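Local coordinates for uncharacterized protein (Pyrococcus horikoshii, PDB 2P8T) that is of unknown function but joins a helix-turn-helix type N-terminal domain to a second domain, and may bind ATP, at residues K79-M83 against F84-I88; I185-K188 against E189-T192; L50-K53 against L54-D58. All coordinates share one frame; numbering follows the deposited sequence.

Along the chain the order is contact 3, contact 1, contact 2, and each lies at or just past the C-terminal end of a helix. Contact 3 closes helix 44-56 in the N-terminal helix-turn-helix type region, its centre about 22 Å from that of contact 1 and about 21 Å from that of contact 2, with no touch to either. Contact 1 runs from helix 71-81 toward strand 88-92, the first strand of the five-stranded antiparallel sheet. Contact 2 ends helix 172-187. The centres of contacts 1 and 2 are about 12 Å apart and the two touch, F84 packing on K187, so the exits from two helices distant in sequence meet beside the sheet.

Contact 1 of 3, residues K79-M83 against F84-I88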
loop_
_atom_site.group_PDB
_atom_site.type_symbol
_atom_site.label_atom_id
_atom_site.label_comp_id
_atom_site.label_asym_id
_atom_site.label_seq_id
_atom_site.Cartn_x
_atom_site.Cartn_y
_atom_site.Cartn_z
ATOM N N LYS A 79 8.572 -6.925 8.725
ATOM C CA LYS A 79 7.581 -7.942 8.469
ATOM C C LYS A 79 6.640 -7.565 7.303
ATOM O O LYS A 79 6.319 -8.417 6.497
ATOM C CB LYS A 79 6.800 -8.254 9.740
ATOM C CG LYS A 79 7.617 -9.057 10.774
ATOM C CD LYS A 79 6.937 -9.099 12.152
ATOM C CE LYS A 79 7.911 -9.573 13.235
ATOM N NZ LYS A 79 8.435 -10.950 12.921
ATOM N N LEU A 80 6.224 -6.299 7.217
ATOM C CA LEU A 80 5.376 -5.856 6.094
ATOM C C LEU A 80 6.097 -5.956 4.762
ATOM O O LEU A 80 5.517 -6.403 3.762
ATOM C CB LEU A 80 4.871 -4.420 6.286
ATOM C CG LEU A 80 3.742 -4.240 7.298
ATOM C CD1 LEU A 80 3.411 -2.748 7.441
ATOM C CD2 LEU A 80 2.488 -5.020 6.864
ATOM N N LEU A 81 7.374 -5.585 4.769
ATOM C CA LEU A 81 8.188 -5.626 3.564
ATOM C C LEU A 81 8.582 -7.035 3.153
ATOM O O LEU A 81 9.072 -7.239 2.039
ATOM C CB LEU A 81 9.418 -4.756 3.721
ATOM C CG LEU A 81 9.201 -3.265 3.556
ATOM C CD1 LEU A 81 10.516 -2.590 3.856
ATOM C CD2 LEU A 81 8.710 -2.905 2.154
ATOM N N SER A 82 8.370 -8.010 4.034
ATOM C CA SER A 82 8.494 -9.422 3.646
ATOM C C SER A 82 7.317 -9.907 2.790
ATOM O O SER A 82 7.447 -10.904 2.080
ATOM C CB SER A 82 8.675 -10.348 4.866
ATOM O OG SER A 82 7.447 -10.627 5.539
ATOM N N MET A 83 6.175 -9.223 2.862
ATOM C CA MET A 83 4.985 -9.659 2.129
ATOM C C MET A 83 4.543 -8.685 1.029
ATOM O O MET A 83 3.702 -9.025 0.189
ATOM C CB MET A 83 3.827 -10.044 3.085
ATOM C CG MET A 83 3.214 -8.958 4.002
ATOM S SD MET A 83 2.089 -9.605 5.338
ATOM C CE MET A 83 3.323 -10.158 6.498
ATOM N N PHE A 84 5.120 -7.483 1.065
ATOM C CA PHE A 84 4.845 -6.397 0.118
ATOM C C PHE A 84 6.137 -5.731 -0.321
ATOM O O PHE A 84 7.147 -5.758 0.389
ATOM C CB PHE A 84 3.972 -5.308 0.759
ATOM C CG PHE A 84 2.698 -5.821 1.361
ATOM C CD1 PHE A 84 1.740 -6.454 0.569
ATOM C CD2 PHE A 84 2.457 -5.668 2.723
ATOM C CE1 PHE A 84 0.569 -6.936 1.122
ATOM C CE2 PHE A 84 1.285 -6.115 3.284
ATOM C CZ PHE A 84 0.337 -6.766 2.485
ATOM N N SER A 85 6.106 -5.114 -1.494
ATOM C CA SER A 85 7.201 -4.242 -1.914
ATOM C C SER A 85 7.004 -2.880 -1.273
ATOM O O SER A 85 5.930 -2.599 -0.741
ATOM C CB SER A 85 7.217 -4.108 -3.432
ATOM O OG SER A 85 6.004 -3.532 -3.916
ATOM N N GLU A 86 8.035 -2.039 -1.286
ATOM C CA GLU A 86 7.841 -0.619 -0.987
ATOM C C GLU A 86 6.820 -0.025 -1.979
ATOM O O GLU A 86 7.023 -0.137 -3.177
ATOM C CB GLU A 86 9.165 0.150 -1.113
ATOM C CG GLU A 86 10.216 -0.186 -0.045
ATOM C CD GLU A 86 9.929 0.449 1.322
ATOM O OE1 GLU A 86 8.960 1.240 1.445
ATOM O OE2 GLU A 86 10.714 0.167 2.272
ATOM N N PRO A 87 5.731 0.617 -1.488
ATOM C CA PRO A 87 4.796 1.273 -2.431
ATOM C C PRO A 87 5.517 2.322 -3.270
ATOM O O PRO A 87 6.344 3.070 -2.741
ATOM C CB PRO A 87 3.757 1.921 -1.508
ATOM C CG PRO A 87 3.785 1.046 -0.266
ATOM C CD PRO A 87 5.266 0.739 -0.092
ATOM N N ILE A 88 5.241 2.354 -4.571
ATOM C CA ILE A 88 5.934 3.294 -5.449
ATOM C C ILE A 88 4.955 4.129 -6.262
ATOM O O ILE A 88 3.936 3.632 -6.715
ATOM C CB ILE A 88 7.002 2.584 -6.332
ATOM C CG1 ILE A 88 7.845 3.587 -7.135
ATOM C CG2 ILE A 88 6.377 1.549 -7.224
ATOM C CD1 ILE A 88 8.755 4.428 -6.302
#
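The backbone leaves helix 71-81 through a turn in which L80 O takes M83 N at 3.0 Å and, weakly, F84 N at 2.9 Å, the latter bent to 130° at the hydrogen. F84 then swings into an extended conformation, and its ring comes back beside M83. M83 CG sits over one face of that ring, 3.8 Å from the centroid, as a CH-pi contact offset toward the rim; chi1 of 63° tucks CG between the backbone N and the carbonyl carbon, which brings the methylene above the ring. The sulfur follows obliquely, with SD 4.8 Å from the same centroid, a Met-aromatic contact. L80 reaches the ring differently: its CD2 lies at the edge, in the ring plane, 3.9 Å from F84 CE2.

This stretch links helix 71-81 of the N-terminal region to strand 88-92 of the five-stranded antiparallel sheet, and F84 is buried where the two parts join, against F25 of helix 17-26, A183 of helix 172-187, and I100 and V102 of strand 95-102. The carbonyl oxygens L81 O and F84 O both accept from K103 NZ, which would offset the repulsion between two acceptors this close. Farther along, the E86 side chain folds back at chi2 (-76°) over the end of L81, bringing OE2 to 3.2 Å from L81 CD1, while the same oxygen forms a salt bridge with R77 NH1.

Contact 2 of 3, residues I185-K188 against E189-T192; sequences ILKK and EEIT
K187 and E190 close the turn that ends helix 172-187, the last long helix of the chain, and the backbone then runs on to T192, the N-cap of the short helix 193-196, whose OG1 bonds to E194 N. The hydrogen bonds across the turn converge on one acceptor. K187 O receives E190 N at 2.8 Å, the donor standing above the carbonyl plane at 49°, and a weaker bond from I191 N at 3.2 Å. Water 1 adds a bridge on the backbone, accepting from E189 N at 2.8 Å and giving a weak bond to L186 O.

Van der Waals contacts are few. I191 CG1 rests against the oxygen K187 O, with chi1 of -59° turning that branch back toward the helix end, and the aliphatic K187 CD comes 4.2 Å from E190 CG. Beyond this turn the K187 chain lies along F84 and M83.

As for charge, K187 does not pair with E190: its ammonium bonds to N104 O, with a weaker bond to K103 O. E190 bends at chi2, and its OE1 remains 6.1 Å from K187 NZ.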
loop_
_atom_site.group_PDB
_atom_site.type_symbol
_atom_site.label_atom_id
_atom_site.label_comp_id
_atom_site.label_asym_id
_atom_site.label_seq_id
_atom_site.Cartn_x
_atom_site.Cartn_y
_atom_site.Cartn_z
ATOM N N ILE A 185 -6.723 -6.899 1.650
ATOM C CA ILE A 185 -7.603 -8.034 1.277
ATOM C C ILE A 185 -6.776 -9.298 0.976
ATOM O O ILE A 185 -7.090 -10.404 1.429
ATOM C CB ILE A 185 -8.528 -7.706 0.060
ATOM C CG1 ILE A 185 -9.509 -6.574 0.404
ATOM C CG2 ILE A 185 -9.259 -8.990 -0.423
ATOM C CD1 ILE A 185 -10.093 -5.866 -0.793
ATOM N N LEU A 186 -5.706 -9.137 0.199
ATOM C CA LEU A 186 -4.905 -10.279 -0.242
ATOM C C LEU A 186 -4.094 -10.952 0.871
ATOM O O LEU A 186 -3.801 -12.170 0.809
ATOM C CB LEU A 186 -3.943 -9.825 -1.353
ATOM C CG LEU A 186 -4.619 -9.640 -2.710
ATOM C CD1 LEU A 186 -3.702 -8.843 -3.638
ATOM C CD2 LEU A 186 -5.007 -10.987 -3.299
ATOM N N LYS A 187 -3.727 -10.166 1.880
ATOM C CA LYS A 187 -2.834 -10.632 2.948
ATOM C C LYS A 187 -3.444 -10.548 4.362
ATOM O O LYS A 187 -2.717 -10.609 5.366
ATOM C CB LYS A 187 -1.514 -9.862 2.886
ATOM C CG LYS A 187 -0.616 -10.291 1.739
ATOM C CD LYS A 187 -0.286 -11.796 1.845
ATOM C CE LYS A 187 0.915 -12.140 1.001
ATOM N NZ LYS A 187 1.400 -13.539 1.236
ATOM N N LYS A 188 -4.774 -10.420 4.406
ATOM C CA LYS A 188 -5.566 -10.247 5.635
ATOM C C LYS A 188 -5.153 -11.209 6.758
ATOM O O LYS A 188 -4.959 -10.799 7.905
ATOM C CB LYS A 188 -7.057 -10.448 5.283
ATOM C CG LYS A 188 -8.085 -10.181 6.401
ATOM C CD LYS A 188 -9.515 -10.586 5.975
ATOM C CE LYS A 188 -9.739 -12.109 5.938
ATOM N NZ LYS A 188 -11.209 -12.500 6.081
ATOM N N GLU A 189 -5.023 -12.486 6.417
ATOM C CA GLU A 189 -4.720 -13.520 7.405
ATOM C C GLU A 189 -3.265 -13.470 7.878
ATOM O O GLU A 189 -2.908 -14.106 8.868
ATOM C CB GLU A 189 -5.076 -14.910 6.848
ATOM C CG GLU A 189 -6.584 -15.065 6.487
ATOM C CD GLU A 189 -6.919 -16.400 5.823
ATOM O OE1 GLU A 189 -7.061 -17.407 6.552
ATOM O OE2 GLU A 189 -7.066 -16.437 4.581
ATOM N N GLU A 190 -2.421 -12.723 7.171
ATOM C CA GLU A 190 -1.001 -12.698 7.490
ATOM C C GLU A 190 -0.554 -11.426 8.198
ATOM O O GLU A 190 0.579 -11.354 8.671
ATOM C CB GLU A 190 -0.153 -12.924 6.228
ATOM C CG GLU A 190 -0.596 -14.118 5.345
ATOM C CD GLU A 190 -0.650 -15.433 6.081
ATOM O OE1 GLU A 190 0.315 -15.738 6.823
ATOM O OE2 GLU A 190 -1.659 -16.167 5.906
ATOM N N ILE A 191 -1.431 -10.422 8.243
ATOM C CA ILE A 191 -1.150 -9.152 8.911
ATOM C C ILE A 191 -0.984 -9.417 10.411
ATOM O O ILE A 191 -1.841 -10.067 11.010
ATOM C CB ILE A 191 -2.303 -8.120 8.711
ATOM C CG1 ILE A 191 -2.566 -7.816 7.216
ATOM C CG2 ILE A 191 -2.029 -6.833 9.484
ATOM C CD1 ILE A 191 -1.401 -7.155 6.473
ATOM N N THR A 192 0.114 -8.930 10.992
ATOM C CA THR A 192 0.457 -9.181 12.411
ATOM C C THR A 192 -0.611 -8.634 13.364
ATOM O O THR A 192 -1.182 -7.567 13.101
ATOM C CB THR A 192 1.867 -8.605 12.795
ATOM O OG1 THR A 192 2.095 -8.742 14.211
ATOM C CG2 THR A 192 1.964 -7.144 12.463
HETATM O O HOH W 1 -5.017 -13.325 3.737
#

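Contact 3 of 3, residues L50-K53 against L54-D58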
loop_
_atom_site.group_PDB
_atom_site.type_symbol
_atom_site.label_atom_id
_atom_site.label_comp_id
_atom_site.label_asym_id
_atom_site.label_seq_id
_atom_site.Cartn_x
_atom_site.Cartn_y
_atom_site.Cartn_z
ATOM N N LEU A 50 -4.506 8.533 15.888
ATOM C CA LEU A 50 -3.707 7.460 15.320
ATOM C C LEU A 50 -2.269 7.499 15.845
ATOM O O LEU A 50 -1.783 6.474 16.316
ATOM C CB LEU A 50 -3.751 7.506 13.782
ATOM C CG LEU A 50 -2.809 6.579 13.023
ATOM C CD1 LEU A 50 -2.952 5.144 13.461
ATOM C CD2 LEU A 50 -3.088 6.743 11.523
ATOM N N LEU A 51 -1.618 8.663 15.798
ATOM C CA LEU A 51 -0.220 8.800 16.268
ATOM C C LEU A 51 -0.093 8.578 17.774
ATOM O O LEU A 51 0.875 7.975 18.253
ATOM C CB LEU A 51 0.389 10.137 15.849
ATOM C CG LEU A 51 0.551 10.386 14.342
ATOM C CD1 LEU A 51 1.177 11.727 14.106
ATOM C CD2 LEU A 51 1.386 9.304 13.668
ATOM N N ARG A 52 -1.096 9.029 18.528
ATOM C CA ARG A 52 -1.106 8.731 19.954
ATOM C C ARG A 52 -1.234 7.245 20.230
ATOM O O ARG A 52 -0.518 6.719 21.075
ATOM C CB ARG A 52 -2.146 9.554 20.714
ATOM C CG ARG A 52 -1.583 10.835 21.330
ATOM C CD ARG A 52 -0.301 11.299 20.635
ATOM N NE ARG A 52 -0.186 12.751 20.528
ATOM C CZ ARG A 52 -0.373 13.424 19.396
ATOM N NH1 ARG A 52 -0.695 12.774 18.285
ATOM N NH2 ARG A 52 -0.243 14.746 19.386
ATOM N N LYS A 53 -2.116 6.543 19.512
ATOM C CA LYS A 53 -2.220 5.108 19.729
ATOM C C LYS A 53 -0.904 4.430 19.382
ATOM O O LYS A 53 -0.440 3.576 20.127
ATOM C CB LYS A 53 -3.366 4.478 18.918
ATOM C CG LYS A 53 -3.651 3.030 19.305
ATOM C CD LYS A 53 -4.301 2.936 20.680
ATOM C CE LYS A 53 -4.633 1.488 21.019
ATOM N NZ LYS A 53 -5.324 1.446 22.341
ATOM N N LEU A 54 -0.310 4.821 18.254
ATOM C CA LEU A 54 1.001 4.257 17.878
ATOM C C LEU A 54 2.047 4.528 18.957
ATOM O O LEU A 54 2.810 3.626 19.306
ATOM C CB LEU A 54 1.457 4.786 16.520
ATOM C CG LEU A 54 0.633 4.290 15.338
ATOM C CD1 LEU A 54 1.064 5.033 14.108
ATOM C CD2 LEU A 54 0.772 2.770 15.129
ATOM N N SER A 55 2.015 5.724 19.553
ATOM C CA SER A 55 2.930 6.044 20.671
ATOM C C SER A 55 2.711 5.174 21.922
ATOM O O SER A 55 3.668 4.674 22.523
ATOM C CB SER A 55 2.834 7.538 21.052
ATOM O OG SER A 55 3.822 7.833 22.045
ATOM N N HIS A 56 1.443 4.983 22.305
ATOM C CA HIS A 56 1.104 4.185 23.474
ATOM C C HIS A 56 1.582 2.766 23.293
ATOM O O HIS A 56 2.087 2.150 24.233
ATOM C CB HIS A 56 -0.415 4.201 23.749
ATOM C CG HIS A 56 -0.944 5.568 24.039
ATOM N ND1 HIS A 56 -2.287 5.879 23.965
ATOM C CD2 HIS A 56 -0.304 6.722 24.333
ATOM C CE1 HIS A 56 -2.452 7.165 24.222
ATOM N NE2 HIS A 56 -1.263 7.704 24.444
ATOM N N LEU A 57 1.473 2.278 22.061
ATOM C CA LEU A 57 1.837 0.915 21.739
ATOM C C LEU A 57 3.342 0.738 21.467
ATOM O O LEU A 57 3.778 -0.356 21.113
ATOM C CB LEU A 57 1.004 0.442 20.542
ATOM C CG LEU A 57 -0.442 0.076 20.901
ATOM C CD1 LEU A 57 -1.179 -0.203 19.620
ATOM C CD2 LEU A 57 -0.517 -1.122 21.840
ATOM N N ASP A 58 4.106 1.809 21.651
ATOM C CA ASP A 58 5.581 1.804 21.483
ATOM C C ASP A 58 5.955 1.420 20.052
ATOM O O ASP A 58 6.946 0.712 19.816
ATOM C CB ASP A 58 6.267 0.862 22.476
ATOM C CG ASP A 58 7.799 1.001 22.462
ATOM O OD1 ASP A 58 8.285 2.133 22.255
ATOM O OD2 ASP A 58 8.496 -0.035 22.635
#
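L50 and L54, one turn apart on helix 44-56, lie side by side and point the same way, and the backbone between the segments carries the regular i to i+4 ladder. L54 N meets L50 O at 2.9 Å in a nearly straight bond (167° at the hydrogen); S55 N, H56 N and L57 N follow on L51 O, R52 O and K53 O.

L54 can be followed outward. Its CB lies equally close, 3.7 Å, to L50 O and L51 O, in the groove between the two carbonyls. With chi1 at -69°, CG stands anti to its own carbonyl carbon and is carried back along the helix, nearing L50 O at 3.4 Å and the CD1 of L50. From there CD1 goes on to meet L50 CD1 at 4.1 Å and, on its other neighbour, L51 CD2 at 4.3 Å. These leucines face inward in the helix-turn-helix type N-terminal region: L50 and L54 pack on V23 of helix 17-26, while L51 and L54 touch I60 of strand 60-62.

On another side of the helix the H56 ring lies flat beneath R52 O, which sits 3.2 Å above the plane, over its centre. K53 bends at chi2 (71°) and crosses L57 obliquely, so that L57 CD1 touches both CG and CE. The helix then stops at a Schellman motif: D58 turns to positive phi, and of the two bonds back into the last turn one is D58 N to S55 O.

R52 O thus accepts from H56 N while lying over the face of the imidazole. A carbonyl oxygen there, at the C-terminal end of a helix, would probably stabilise a protonated ring slightly, whereas K53 NZ, 5.6 Å from H56 ND1, would work against that charge.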